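Local coordinates for protein dTDP-4-dehydrorhamnose reductase (Bacillus anthracis, PDB 3SC6) that probably reduces dTDP-4-dehydrorhamnose to dTDP-L-rhamnose with NADPH, the last step in making the activated sugar, and binds NADP in a Rossmann fold, at residues H122-I127 against S133-E138; Y108-D113 against I150-W155. One frame throughout, in Å; residues are numbered along the deposited sequence.

Interaction 1: H122-I127 against S133-E138; sequences HNPAPI and SKYAGE. With NAP (NADP nicotinamide-adenine-dinucleotide phosphate), chain G.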
ATOM      1  N   HIS A 122      17.828  -0.532  -6.341  0.50 58.16           N
ATOM      2  CA  HIS A 122      18.668  -0.753  -5.161  0.50 59.14           C
ATOM      3  C   HIS A 122      18.231  -2.004  -4.409  0.50 58.07           C
ATOM      4  O   HIS A 122      17.038  -2.278  -4.274  0.50 56.63           O
ATOM      5  CB  HIS A 122      18.698   0.456  -4.212  0.50 60.18           C
ATOM      6  CG  HIS A 122      19.383   1.663  -4.778  0.50 62.99           C
ATOM      7  ND1 HIS A 122      18.781   2.900  -4.859  0.50 64.66           N
ATOM      8  CD2 HIS A 122      20.627   1.816  -5.294  0.50 65.24           C
ATOM      9  CE1 HIS A 122      19.625   3.764  -5.398  0.50 66.20           C
ATOM     10  NE2 HIS A 122      20.751   3.130  -5.673  0.50 66.56           N
ATOM     11  N   ASN A 123      19.216  -2.764  -3.939  1.00 58.65           N
ATOM     12  CA  ASN A 123      18.960  -3.997  -3.197  1.00 58.56           C
ATOM     13  C   ASN A 123      18.281  -3.666  -1.887  1.00 57.74           C
ATOM     14  O   ASN A 123      18.801  -2.883  -1.095  1.00 58.59           O
ATOM     15  CB  ASN A 123      20.257  -4.757  -2.913  1.00 60.35           C
ATOM     16  CG  ASN A 123      20.967  -5.203  -4.178  1.00 63.64           C
ATOM     17  OD1 ASN A 123      20.441  -5.063  -5.282  1.00 66.77           O
ATOM     18  ND2 ASN A 123      22.164  -5.760  -4.019  1.00 67.27           N
ATOM     19  N   PRO A 124      17.103  -4.248  -1.656  1.00 56.10           N
ATOM     20  CA  PRO A 124      16.406  -3.962  -0.412  1.00 55.83           C
ATOM     21  C   PRO A 124      17.124  -4.458   0.840  1.00 56.14           C
ATOM     22  O   PRO A 124      17.962  -5.356   0.774  1.00 55.69           O
ATOM     23  CB  PRO A 124      15.073  -4.697  -0.594  1.00 54.89           C
ATOM     24  CG  PRO A 124      14.884  -4.740  -2.069  1.00 53.92           C
ATOM     25  CD  PRO A 124      16.252  -5.001  -2.593  1.00 54.53           C
ATOM     26  N   ALA A 125      16.791  -3.834   1.964  1.00 56.51           N
ATOM     27  CA  ALA A 125      17.352  -4.157   3.266  1.00 57.14           C
ATOM     28  C   ALA A 125      16.245  -3.881   4.281  1.00 56.73           C
ATOM     29  O   ALA A 125      16.260  -2.851   4.955  1.00 57.42           O
ATOM     30  CB  ALA A 125      18.570  -3.307   3.552  1.00 58.25           C
ATOM     31  N   PRO A 126      15.265  -4.799   4.371  1.00 55.45           N
ATOM     32  CA  PRO A 126      14.128  -4.688   5.281  1.00 55.15           C
ATOM     33  C   PRO A 126      14.527  -4.177   6.652  1.00 56.02           C
ATOM     34  O   PRO A 126      15.451  -4.712   7.267  1.00 57.16           O
ATOM     35  CB  PRO A 126      13.612  -6.121   5.363  1.00 55.07           C
ATOM     36  CG  PRO A 126      13.955  -6.708   4.050  1.00 54.39           C
ATOM     37  CD  PRO A 126      15.249  -6.073   3.631  1.00 54.41           C
ATOM     38  N   ILE A 127      13.815  -3.161   7.128  1.00 55.60           N
ATOM     39  CA  ILE A 127      14.091  -2.553   8.428  1.00 56.47           C
ATOM     40  C   ILE A 127      13.365  -3.220   9.612  1.00 56.28           C
ATOM     41  O   ILE A 127      13.812  -3.104  10.754  1.00 57.45           O
ATOM     42  CB  ILE A 127      13.734  -1.045   8.385  1.00 56.79           C
ATOM     43  CG1 ILE A 127      14.209  -0.322   9.649  1.00 59.81           C
ATOM     44  CG2 ILE A 127      12.238  -0.858   8.154  1.00 54.82           C
ATOM     45  CD1 ILE A 127      13.928   1.168   9.629  1.00 61.38           C
ATOM     46  N   SER A 133       8.929  -9.527   5.746  1.00 48.95           N
ATOM     47  CA  SER A 133       7.914 -10.491   5.342  1.00 48.64           C
ATOM     48  C   SER A 133       7.431 -10.212   3.924  1.00 47.47           C
ATOM     49  O   SER A 133       7.269 -11.144   3.135  1.00 46.90           O
ATOM     50  CB  SER A 133       6.731 -10.475   6.306  1.00 49.29           C
ATOM     51  OG  SER A 133       6.111  -9.203   6.318  1.00 50.39           O
ATOM     52  N   LYS A 134       7.190  -8.946   3.583  1.00 47.22           N
ATOM     53  CA  LYS A 134       6.733  -8.665   2.228  1.00 46.56           C
ATOM     54  C   LYS A 134       7.858  -8.737   1.203  1.00 46.06           C
ATOM     55  O   LYS A 134       7.605  -9.001   0.033  1.00 45.58           O
ATOM     56  CB  LYS A 134       5.880  -7.406   2.099  1.00 46.16           C
ATOM     57  CG  LYS A 134       4.625  -7.497   2.955  1.00 47.29           C
ATOM     58  CD  LYS A 134       3.576  -6.477   2.588  1.00 47.28           C
ATOM     59  CE  LYS A 134       3.050  -6.783   1.177  1.00 46.09           C
ATOM     60  NZ  LYS A 134       1.970  -5.886   0.706  1.00 48.19           N
ATOM     61  N   TYR A 135       9.095  -8.506   1.623  1.00 47.32           N
ATOM     62  CA  TYR A 135      10.201  -8.606   0.681  1.00 47.64           C
ATOM     63  C   TYR A 135      10.275 -10.071   0.269  1.00 47.45           C
ATOM     64  O   TYR A 135      10.470 -10.381  -0.906  1.00 47.38           O
ATOM     65  CB  TYR A 135      11.518  -8.101   1.268  1.00 48.49           C
ATOM     66  CG  TYR A 135      12.705  -8.365   0.369  1.00 49.99           C
ATOM     67  CD1 TYR A 135      12.894  -7.638  -0.799  1.00 50.68           C
ATOM     68  CD2 TYR A 135      13.678  -9.295   0.727  1.00 49.83           C
ATOM     69  CE1 TYR A 135      13.984  -7.880  -1.622  1.00 51.05           C
ATOM     70  CE2 TYR A 135      14.778  -9.532  -0.080  1.00 50.59           C
ATOM     71  CZ  TYR A 135      14.928  -8.819  -1.255  1.00 52.75           C
ATOM     72  OH  TYR A 135      16.021  -9.041  -2.071  1.00 52.73           O
ATOM     73  N   ALA A 136      10.087 -10.964   1.244  1.00 47.69           N
ATOM     74  CA  ALA A 136      10.107 -12.397   0.995  1.00 47.85           C
ATOM     75  C   ALA A 136       8.947 -12.686   0.054  1.00 47.00           C
ATOM     76  O   ALA A 136       9.030 -13.553  -0.813  1.00 46.50           O
ATOM     77  CB  ALA A 136       9.950 -13.175   2.297  1.00 48.77           C
ATOM     78  N   GLY A 137       7.857 -11.949   0.241  1.00 47.60           N
ATOM     79  CA  GLY A 137       6.672 -12.098  -0.595  1.00 47.34           C
ATOM     80  C   GLY A 137       7.002 -11.705  -2.025  1.00 46.83           C
ATOM     81  O   GLY A 137       6.649 -12.420  -2.960  1.00 48.21           O
ATOM     82  N   GLU A 138       7.689 -10.574  -2.195  1.00 46.34           N
ATOM     83  CA  GLU A 138       8.072 -10.098  -3.526  1.00 46.13           C
ATOM     84  C   GLU A 138       8.938 -11.118  -4.245  1.00 46.13           C
ATOM     85  O   GLU A 138       8.764 -11.358  -5.441  1.00 45.76           O
ATOM     86  CB  GLU A 138       8.863  -8.794  -3.446  1.00 46.63           C
ATOM     87  CG  GLU A 138       8.124  -7.603  -2.876  1.00 47.99           C
ATOM     88  CD  GLU A 138       9.022  -6.379  -2.785  1.00 49.43           C
ATOM     89  OE1 GLU A 138      10.233  -6.509  -3.057  1.00 50.76           O
ATOM     90  OE2 GLU A 138       8.527  -5.296  -2.424  1.00 50.83           O
TER
HETATM   91  PA  NAP G 285      -5.501  -3.595   5.312  1.00 60.45           P
HETATM   92  O1A NAP G 285      -4.990  -4.316   6.535  1.00 59.85           O
HETATM   93  O2A NAP G 285      -6.755  -2.755   5.419  1.00 58.79           O
HETATM   94  O5B NAP G 285      -5.716  -4.660   4.124  1.00 59.65           O
HETATM   95  C5B NAP G 285      -5.258  -6.005   4.219  1.00 59.18           C
HETATM   96  C4B NAP G 285      -6.458  -6.942   4.134  1.00 58.22           C
HETATM   97  O4B NAP G 285      -6.009  -8.299   3.988  1.00 57.98           O
HETATM   98  C3B NAP G 285      -7.325  -6.880   5.391  1.00 57.50           C
HETATM   99  O3B NAP G 285      -8.682  -6.554   5.081  1.00 55.08           O
HETATM  100  C2B NAP G 285      -7.244  -8.272   5.976  1.00 57.55           C
HETATM  101  O2B NAP G 285      -8.475  -8.677   6.573  1.00 58.30           O
HETATM  102  C1B NAP G 285      -6.876  -9.123   4.767  1.00 56.91           C
HETATM  103  N9A NAP G 285      -6.313 -10.445   5.156  1.00 54.53           N
HETATM  104  C8A NAP G 285      -5.680 -10.767   6.300  1.00 52.90           C
HETATM  105  N7A NAP G 285      -5.360 -12.081   6.264  1.00 52.32           N
HETATM  106  C5A NAP G 285      -5.809 -12.577   5.095  1.00 51.54           C
HETATM  107  C6A NAP G 285      -5.783 -13.916   4.462  1.00 49.70           C
HETATM  108  N6A NAP G 285      -5.205 -14.968   5.093  1.00 48.31           N
HETATM  109  N1A NAP G 285      -6.342 -14.057   3.239  1.00 49.94           N
HETATM  110  C2A NAP G 285      -6.913 -13.006   2.618  1.00 52.23           C
HETATM  111  N3A NAP G 285      -6.949 -11.780   3.181  1.00 52.47           N
HETATM  112  C4A NAP G 285      -6.411 -11.545   4.405  1.00 52.90           C
HETATM  113  O3  NAP G 285      -4.306  -2.682   4.721  1.00 61.63           O
HETATM  114  PN  NAP G 285      -4.331  -2.050   3.230  1.00 61.32           P
HETATM  115  O1N NAP G 285      -3.604  -0.727   3.281  1.00 62.92           O
HETATM  116  O2N NAP G 285      -5.718  -2.139   2.645  1.00 59.73           O
HETATM  117  O5D NAP G 285      -3.413  -3.077   2.405  1.00 65.90           O
HETATM  118  C5D NAP G 285      -2.995  -2.771   1.074  1.00 67.98           C
HETATM  119  C4D NAP G 285      -1.559  -3.237   0.842  1.00 68.93           C
HETATM  120  O4D NAP G 285      -0.662  -2.117   0.884  1.00 69.89           O
HETATM  121  C3D NAP G 285      -1.077  -4.236   1.891  1.00 68.88           C
HETATM  122  O3D NAP G 285      -0.593  -5.422   1.256  1.00 67.59           O
HETATM  123  C2D NAP G 285       0.043  -3.536   2.630  1.00 68.85           C
HETATM  124  O2D NAP G 285       1.091  -4.458   2.931  1.00 66.20           O
HETATM  125  C1D NAP G 285       0.492  -2.437   1.672  1.00 70.70           C
HETATM  126  N1N NAP G 285       1.007  -1.237   2.350  1.00 73.35           N
HETATM  127  C2N NAP G 285       0.218  -0.547   3.192  1.00 75.20           C
HETATM  128  C3N NAP G 285       0.691   0.595   3.839  1.00 76.06           C
HETATM  129  C7N NAP G 285      -0.217   1.344   4.778  1.00 76.52           C
HETATM  130  O7N NAP G 285      -1.329   0.892   5.011  1.00 76.95           O
HETATM  131  N7N NAP G 285       0.192   2.480   5.338  1.00 77.08           N
HETATM  132  C4N NAP G 285       1.995   1.018   3.597  1.00 75.71           C
HETATM  133  C5N NAP G 285       2.786   0.293   2.721  1.00 74.59           C
HETATM  134  C6N NAP G 285       2.264  -0.838   2.103  1.00 74.04           C
HETATM  135  P2B NAP G 285      -8.630  -8.739   8.177  1.00 58.86           P
HETATM  136  O1X NAP G 285     -10.114  -8.941   8.366  1.00 60.87           O
HETATM  137  O2X NAP G 285      -7.785  -9.917   8.600  1.00 60.63           O
HETATM  138  O3X NAP G 285      -8.112  -7.406   8.657  1.00 57.85           O
HETATM  139  O   HOH W   1      18.270  -7.286  -1.276  1.00 36.33           O
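Tyr135 reaches from helix 129-144 to two prolines of the preceding loop, meeting one near its CB and the other along its ring. CB lies beside the ring of Pro126, whose CG is 4.0 Å from it. With CG of Tyr135 anti to the backbone N (chi1 172°), the phenol swings out from the helix toward Pro124 and meets it at about a right angle. CD1 is 3.7 Å from Pro124 CB, and CE1 comes nearest of all, 3.3 Å from Pro124 CG. At the tip the contact turns polar: Tyr135 OH is 3.0 Å from water 1, which donates a hydrogen bond to Pro124 O over 2.8 Å. One side chain therefore holds the loop by apolar packing along its length and by a solvent bridge at its end. This is a surface contact, and Pro124 also touches Arg152 of strand 148-157. One residue back on the helix, Lys134 reaches toward NADP through a chain bent at chi3, although the position of its NZ, and hence its bonds to the nicotinamide ribose hydroxyls, is doubtful. Tyr130 and Lys134 form the Tyr-X-X-X-Lys motif characteristic of the short-chain dehydrogenase/reductase superfamily.

Interaction 2: Y108-D113 against I150-W155; sequences YVFQGD and IVRTSW. With NAP (NADP nicotinamide-adenine-dinucleotide phosphate), chain G.
Trp155 NE1 makes the shortest polar bond of this contact, donating to water 2 over 2.7 Å with the water in the plane of the indole at its edge. The same water lies 3.0 Å from Tyr108 OH in a weak hydrogen bond, and it links the 108-113 loop and Trp155 only loosely. The direct contact lies farther back and belongs to Arg152. Its chain runs extended from CG to NE, with chi2 170° and chi3 180°, and this carries the guanidinium out from the strand toward Val109 and Phe110. Val109 covers one face of that group: CG2 stands over its centre and is 4.1 Å from Arg152 CZ. Phe110 approaches at NH1, with Phe110 CZ 3.2 Å from Arg152 NH1 and the ring turned 83° from the guanidinium plane. Phe110 is in turn stacked on Tyr118. The polar ends of Arg152 are answered from outside the two segments, NH2 by a salt bridge to Glu138 and NH1 by a hydrogen bond to His211. Past the arginine the chain borders the cofactor: Thr153 O is 3.4 Å from NADP C5N, and Ser154 CA is 4.0 Å from NADP C4N, the nicotinamide carbon that exchanges hydride. A buried guanidinium with aliphatic and aromatic neighbours probably depends on Glu138 to balance its charge; both partners are buried, which would probably strengthen their attraction.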
ATOM      1  N   TYR A 108       9.067  -0.336   3.688  1.00 57.27           N
ATOM      2  CA  TYR A 108       9.789  -0.912   4.824  1.00 59.15           C
ATOM      3  C   TYR A 108      10.753  -2.011   4.381  1.00 58.34           C
ATOM      4  O   TYR A 108      11.343  -2.701   5.210  1.00 58.81           O
ATOM      5  CB  TYR A 108       8.844  -1.425   5.921  1.00 60.09           C
ATOM      6  CG  TYR A 108       8.029  -0.341   6.594  1.00 63.81           C
ATOM      7  CD1 TYR A 108       8.646   0.630   7.363  1.00 68.97           C
ATOM      8  CD2 TYR A 108       6.648  -0.315   6.499  1.00 68.21           C
ATOM      9  CE1 TYR A 108       7.915   1.621   7.991  1.00 72.39           C
ATOM     10  CE2 TYR A 108       5.903   0.673   7.128  1.00 71.27           C
ATOM     11  CZ  TYR A 108       6.544   1.638   7.873  1.00 72.63           C
ATOM     12  OH  TYR A 108       5.817   2.622   8.504  1.00 75.23           O
ATOM     13  N   VAL A 109      10.905  -2.171   3.068  1.00 57.74           N
ATOM     14  CA  VAL A 109      11.809  -3.165   2.513  1.00 57.28           C
ATOM     15  C   VAL A 109      13.212  -2.543   2.487  1.00 58.67           C
ATOM     16  O   VAL A 109      14.197  -3.231   2.242  1.00 58.77           O
ATOM     17  CB  VAL A 109      11.386  -3.619   1.095  1.00 56.05           C
ATOM     18  CG1 VAL A 109      10.025  -4.298   1.141  1.00 53.74           C
ATOM     19  CG2 VAL A 109      11.375  -2.442   0.131  1.00 55.74           C
ATOM     20  N   PHE A 110      13.282  -1.230   2.718  1.00 60.01           N
ATOM     21  CA  PHE A 110      14.548  -0.503   2.745  1.00 61.84           C
ATOM     22  C   PHE A 110      14.792   0.009   4.162  1.00 64.58           C
ATOM     23  O   PHE A 110      13.895  -0.035   5.008  1.00 64.21           O
ATOM     24  CB  PHE A 110      14.536   0.704   1.805  1.00 61.85           C
ATOM     25  CG  PHE A 110      14.327   0.365   0.365  1.00 58.68           C
ATOM     26  CD1 PHE A 110      15.390  -0.027  -0.423  1.00 57.93           C
ATOM     27  CD2 PHE A 110      13.084   0.505  -0.219  1.00 58.43           C
ATOM     28  CE1 PHE A 110      15.211  -0.322  -1.759  1.00 57.74           C
ATOM     29  CE2 PHE A 110      12.898   0.217  -1.557  1.00 58.41           C
ATOM     30  CZ  PHE A 110      13.968  -0.198  -2.327  1.00 57.55           C
ATOM     31  N   GLN A 111      16.004   0.503   4.412  1.00 67.74           N
ATOM     32  CA  GLN A 111      16.371   1.041   5.727  1.00 70.92           C
ATOM     33  C   GLN A 111      15.746   2.413   5.955  1.00 72.94           C
ATOM     34  O   GLN A 111      15.636   2.872   7.096  1.00 74.49           O
ATOM     35  CB  GLN A 111      17.892   1.131   5.873  1.00 72.18           C
ATOM     36  CG  GLN A 111      18.610  -0.214   5.865  1.00 73.61           C
ATOM     37  CD  GLN A 111      18.228  -1.098   7.049  1.00 75.09           C
ATOM     38  OE1 GLN A 111      17.505  -0.677   7.949  1.00 76.83           O
ATOM     39  NE2 GLN A 111      18.737  -2.323   7.061  1.00 76.91           N
ATOM     40  N   GLY A 112      15.345   3.063   4.864  1.00 73.75           N
ATOM     41  CA  GLY A 112      14.725   4.382   4.922  1.00 75.29           C
ATOM     42  C   GLY A 112      15.556   5.394   5.680  1.00 78.05           C
ATOM     43  O   GLY A 112      15.038   6.135   6.515  1.00 79.65           O
ATOM     44  N   ASP A 113      16.849   5.428   5.384  1.00 79.60           N
ATOM     45  CA  ASP A 113      17.764   6.356   6.040  1.00 82.38           C
ATOM     46  C   ASP A 113      18.321   7.419   5.081  1.00 83.49           C
ATOM     47  O   ASP A 113      19.107   8.271   5.482  1.00 85.22           O
ATOM     48  CB  ASP A 113      18.879   5.579   6.751  1.00 83.27           C
ATOM     49  CG  ASP A 113      19.643   4.662   5.817  1.00 83.06           C
ATOM     50  OD1 ASP A 113      19.344   4.654   4.605  1.00 82.69           O
ATOM     51  OD2 ASP A 113      20.537   3.938   6.301  1.00 85.26           O
ATOM     52  N   ILE A 150       5.143  -5.365  -9.213  1.00 39.87           N
ATOM     53  CA  ILE A 150       5.359  -5.216  -7.781  1.00 40.48           C
ATOM     54  C   ILE A 150       5.214  -3.723  -7.547  1.00 40.94           C
ATOM     55  O   ILE A 150       6.046  -2.941  -8.000  1.00 41.97           O
ATOM     56  CB  ILE A 150       6.732  -5.729  -7.322  1.00 40.53           C
ATOM     57  CG1 ILE A 150       6.850  -7.227  -7.603  1.00 42.19           C
ATOM     58  CG2 ILE A 150       6.908  -5.500  -5.843  1.00 40.33           C
ATOM     59  CD1 ILE A 150       8.157  -7.834  -7.157  1.00 44.08           C
ATOM     60  N   VAL A 151       4.136  -3.327  -6.876  1.00 41.38           N
ATOM     61  CA  VAL A 151       3.885  -1.918  -6.604  1.00 42.18           C
ATOM     62  C   VAL A 151       4.082  -1.537  -5.134  1.00 43.49           C
ATOM     63  O   VAL A 151       3.230  -1.798  -4.289  1.00 43.76           O
ATOM     64  CB  VAL A 151       2.454  -1.513  -7.050  1.00 42.28           C
ATOM     65  CG1 VAL A 151       2.184  -0.055  -6.718  1.00 40.41           C
ATOM     66  CG2 VAL A 151       2.267  -1.763  -8.546  1.00 40.22           C
ATOM     67  N   ARG A 152       5.217  -0.911  -4.844  1.00 44.79           N
ATOM     68  CA  ARG A 152       5.539  -0.475  -3.493  1.00 45.86           C
ATOM     69  C   ARG A 152       4.933   0.897  -3.265  1.00 47.03           C
ATOM     70  O   ARG A 152       5.086   1.792  -4.100  1.00 46.55           O
ATOM     71  CB  ARG A 152       7.049  -0.395  -3.329  1.00 46.20           C
ATOM     72  CG  ARG A 152       7.739  -1.722  -3.452  1.00 46.91           C
ATOM     73  CD  ARG A 152       9.228  -1.563  -3.530  1.00 47.53           C
ATOM     74  NE  ARG A 152       9.894  -2.851  -3.646  1.00 47.29           N
ATOM     75  CZ  ARG A 152      11.185  -3.003  -3.909  1.00 48.56           C
ATOM     76  NH1 ARG A 152      11.943  -1.943  -4.162  1.00 50.92           N
ATOM     77  NH2 ARG A 152      11.708  -4.218  -3.988  1.00 48.68           N
ATOM     78  N   THR A 153       4.239   1.054  -2.142  1.00 48.35           N
ATOM     79  CA  THR A 153       3.612   2.319  -1.795  1.00 49.98           C
ATOM     80  C   THR A 153       3.950   2.594  -0.331  1.00 51.40           C
ATOM     81  O   THR A 153       4.679   1.815   0.282  1.00 52.02           O
ATOM     82  CB  THR A 153       2.098   2.274  -1.990  1.00 49.59           C
ATOM     83  OG1 THR A 153       1.547   3.580  -1.782  1.00 51.89           O
ATOM     84  CG2 THR A 153       1.462   1.265  -1.039  1.00 49.77           C
ATOM     85  N   SER A 154       3.424   3.685   0.233  1.00 52.92           N
ATOM     86  CA  SER A 154       3.706   4.029   1.635  1.00 54.00           C
ATOM     87  C   SER A 154       2.760   5.079   2.206  1.00 54.68           C
ATOM     88  O   SER A 154       2.242   5.915   1.460  1.00 54.00           O
ATOM     89  CB  SER A 154       5.119   4.594   1.733  1.00 55.09           C
ATOM     90  OG  SER A 154       5.240   5.768   0.942  1.00 56.00           O
ATOM     91  N   TRP A 155       2.534   5.042   3.527  1.00 55.68           N
ATOM     92  CA  TRP A 155       1.653   6.030   4.161  1.00 56.28           C
ATOM     93  C   TRP A 155       0.348   6.108   3.397  1.00 55.68           C
ATOM     94  O   TRP A 155      -0.136   7.185   3.056  1.00 56.05           O
ATOM     95  CB  TRP A 155       2.391   7.366   4.155  1.00 57.44           C
ATOM     96  CG  TRP A 155       3.558   7.412   5.104  1.00 60.11           C
ATOM     97  CD1 TRP A 155       4.570   6.504   5.209  1.00 63.19           C
ATOM     98  CD2 TRP A 155       3.968   8.544   5.885  1.00 62.31           C
ATOM     99  NE1 TRP A 155       5.497   6.928   6.126  1.00 64.94           N
ATOM    100  CE2 TRP A 155       5.164   8.189   6.537  1.00 63.04           C
ATOM    101  CE3 TRP A 155       3.410   9.799   6.135  1.00 63.09           C
ATOM    102  CZ2 TRP A 155       5.815   9.044   7.420  1.00 63.98           C
ATOM    103  CZ3 TRP A 155       4.054  10.646   7.016  1.00 65.27           C
ATOM    104  CH2 TRP A 155       5.247  10.265   7.647  1.00 65.18           C
TER
HETATM  105  PA  NAP G 285      -5.501  -3.595   5.312  1.00 60.45           P
HETATM  106  O1A NAP G 285      -4.990  -4.316   6.535  1.00 59.85           O
HETATM  107  O2A NAP G 285      -6.755  -2.755   5.419  1.00 58.79           O
HETATM  108  O5B NAP G 285      -5.716  -4.660   4.124  1.00 59.65           O
HETATM  109  C5B NAP G 285      -5.258  -6.005   4.219  1.00 59.18           C
HETATM  110  C4B NAP G 285      -6.458  -6.942   4.134  1.00 58.22           C
HETATM  111  O4B NAP G 285      -6.009  -8.299   3.988  1.00 57.98           O
HETATM  112  C3B NAP G 285      -7.325  -6.880   5.391  1.00 57.50           C
HETATM  113  O3B NAP G 285      -8.682  -6.554   5.081  1.00 55.08           O
HETATM  114  C2B NAP G 285      -7.244  -8.272   5.976  1.00 57.55           C
HETATM  115  O2B NAP G 285      -8.475  -8.677   6.573  1.00 58.30           O
HETATM  116  C1B NAP G 285      -6.876  -9.123   4.767  1.00 56.91           C
HETATM  117  N9A NAP G 285      -6.313 -10.445   5.156  1.00 54.53           N
HETATM  118  C8A NAP G 285      -5.680 -10.767   6.300  1.00 52.90           C
HETATM  119  N7A NAP G 285      -5.360 -12.081   6.264  1.00 52.32           N
HETATM  120  C5A NAP G 285      -5.809 -12.577   5.095  1.00 51.54           C
HETATM  121  C6A NAP G 285      -5.783 -13.916   4.462  1.00 49.70           C
HETATM  122  N6A NAP G 285      -5.205 -14.968   5.093  1.00 48.31           N
HETATM  123  N1A NAP G 285      -6.342 -14.057   3.239  1.00 49.94           N
HETATM  124  C2A NAP G 285      -6.913 -13.006   2.618  1.00 52.23           C
HETATM  125  N3A NAP G 285      -6.949 -11.780   3.181  1.00 52.47           N
HETATM  126  C4A NAP G 285      -6.411 -11.545   4.405  1.00 52.90           C
HETATM  127  O3  NAP G 285      -4.306  -2.682   4.721  1.00 61.63           O
HETATM  128  PN  NAP G 285      -4.331  -2.050   3.230  1.00 61.32           P
HETATM  129  O1N NAP G 285      -3.604  -0.727   3.281  1.00 62.92           O
HETATM  130  O2N NAP G 285      -5.718  -2.139   2.645  1.00 59.73           O
HETATM  131  O5D NAP G 285      -3.413  -3.077   2.405  1.00 65.90           O
HETATM  132  C5D NAP G 285      -2.995  -2.771   1.074  1.00 67.98           C
HETATM  133  C4D NAP G 285      -1.559  -3.237   0.842  1.00 68.93           C
HETATM  134  O4D NAP G 285      -0.662  -2.117   0.884  1.00 69.89           O
HETATM  135  C3D NAP G 285      -1.077  -4.236   1.891  1.00 68.88           C
HETATM  136  O3D NAP G 285      -0.593  -5.422   1.256  1.00 67.59           O
HETATM  137  C2D NAP G 285       0.043  -3.536   2.630  1.00 68.85           C
HETATM  138  O2D NAP G 285       1.091  -4.458   2.931  1.00 66.20           O
HETATM  139  C1D NAP G 285       0.492  -2.437   1.672  1.00 70.70           C
HETATM  140  N1N NAP G 285       1.007  -1.237   2.350  1.00 73.35           N
HETATM  141  C2N NAP G 285       0.218  -0.547   3.192  1.00 75.20           C
HETATM  142  C3N NAP G 285       0.691   0.595   3.839  1.00 76.06           C
HETATM  143  C7N NAP G 285      -0.217   1.344   4.778  1.00 76.52           C
HETATM  144  O7N NAP G 285      -1.329   0.892   5.011  1.00 76.95           O
HETATM  145  N7N NAP G 285       0.192   2.480   5.338  1.00 77.08           N
HETATM  146  C4N NAP G 285       1.995   1.018   3.597  1.00 75.71           C
HETATM  147  C5N NAP G 285       2.786   0.293   2.721  1.00 74.59           C
HETATM  148  C6N NAP G 285       2.264  -0.838   2.103  1.00 74.04           C
HETATM  149  P2B NAP G 285      -8.630  -8.739   8.177  1.00 58.86           P
HETATM  150  O1X NAP G 285     -10.114  -8.941   8.366  1.00 60.87           O
HETATM  151  O2X NAP G 285      -7.785  -9.917   8.600  1.00 60.63           O
HETATM  152  O3X NAP G 285      -8.112  -7.406   8.657  1.00 57.85           O
HETATM  153  O   HOH W   2       6.985   4.842   6.839  1.00 57.83           O

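Interaction 1 is nested along the chain inside the loop closed by interaction 2, and their centres lie 9 Å apart. Their chief junction is the salt bridge between Glu138 OE1 and Arg152 NH2, 2.9 Å long, which ties helix 129-144 to strand 148-157; Ser105 binds the other oxygen of Glu138. The loop segments meet as well: Ile127 N and Tyr108 O are 3.2 Å apart in a probable hydrogen bond, and Pro124 CB packs 3.3 Å from Val109 O. Each contact has a neighbour at the cofactor: Lys134 by the nicotinamide ribose for interaction 1, Thr153 and Ser154 by the nicotinamide ring for interaction 2.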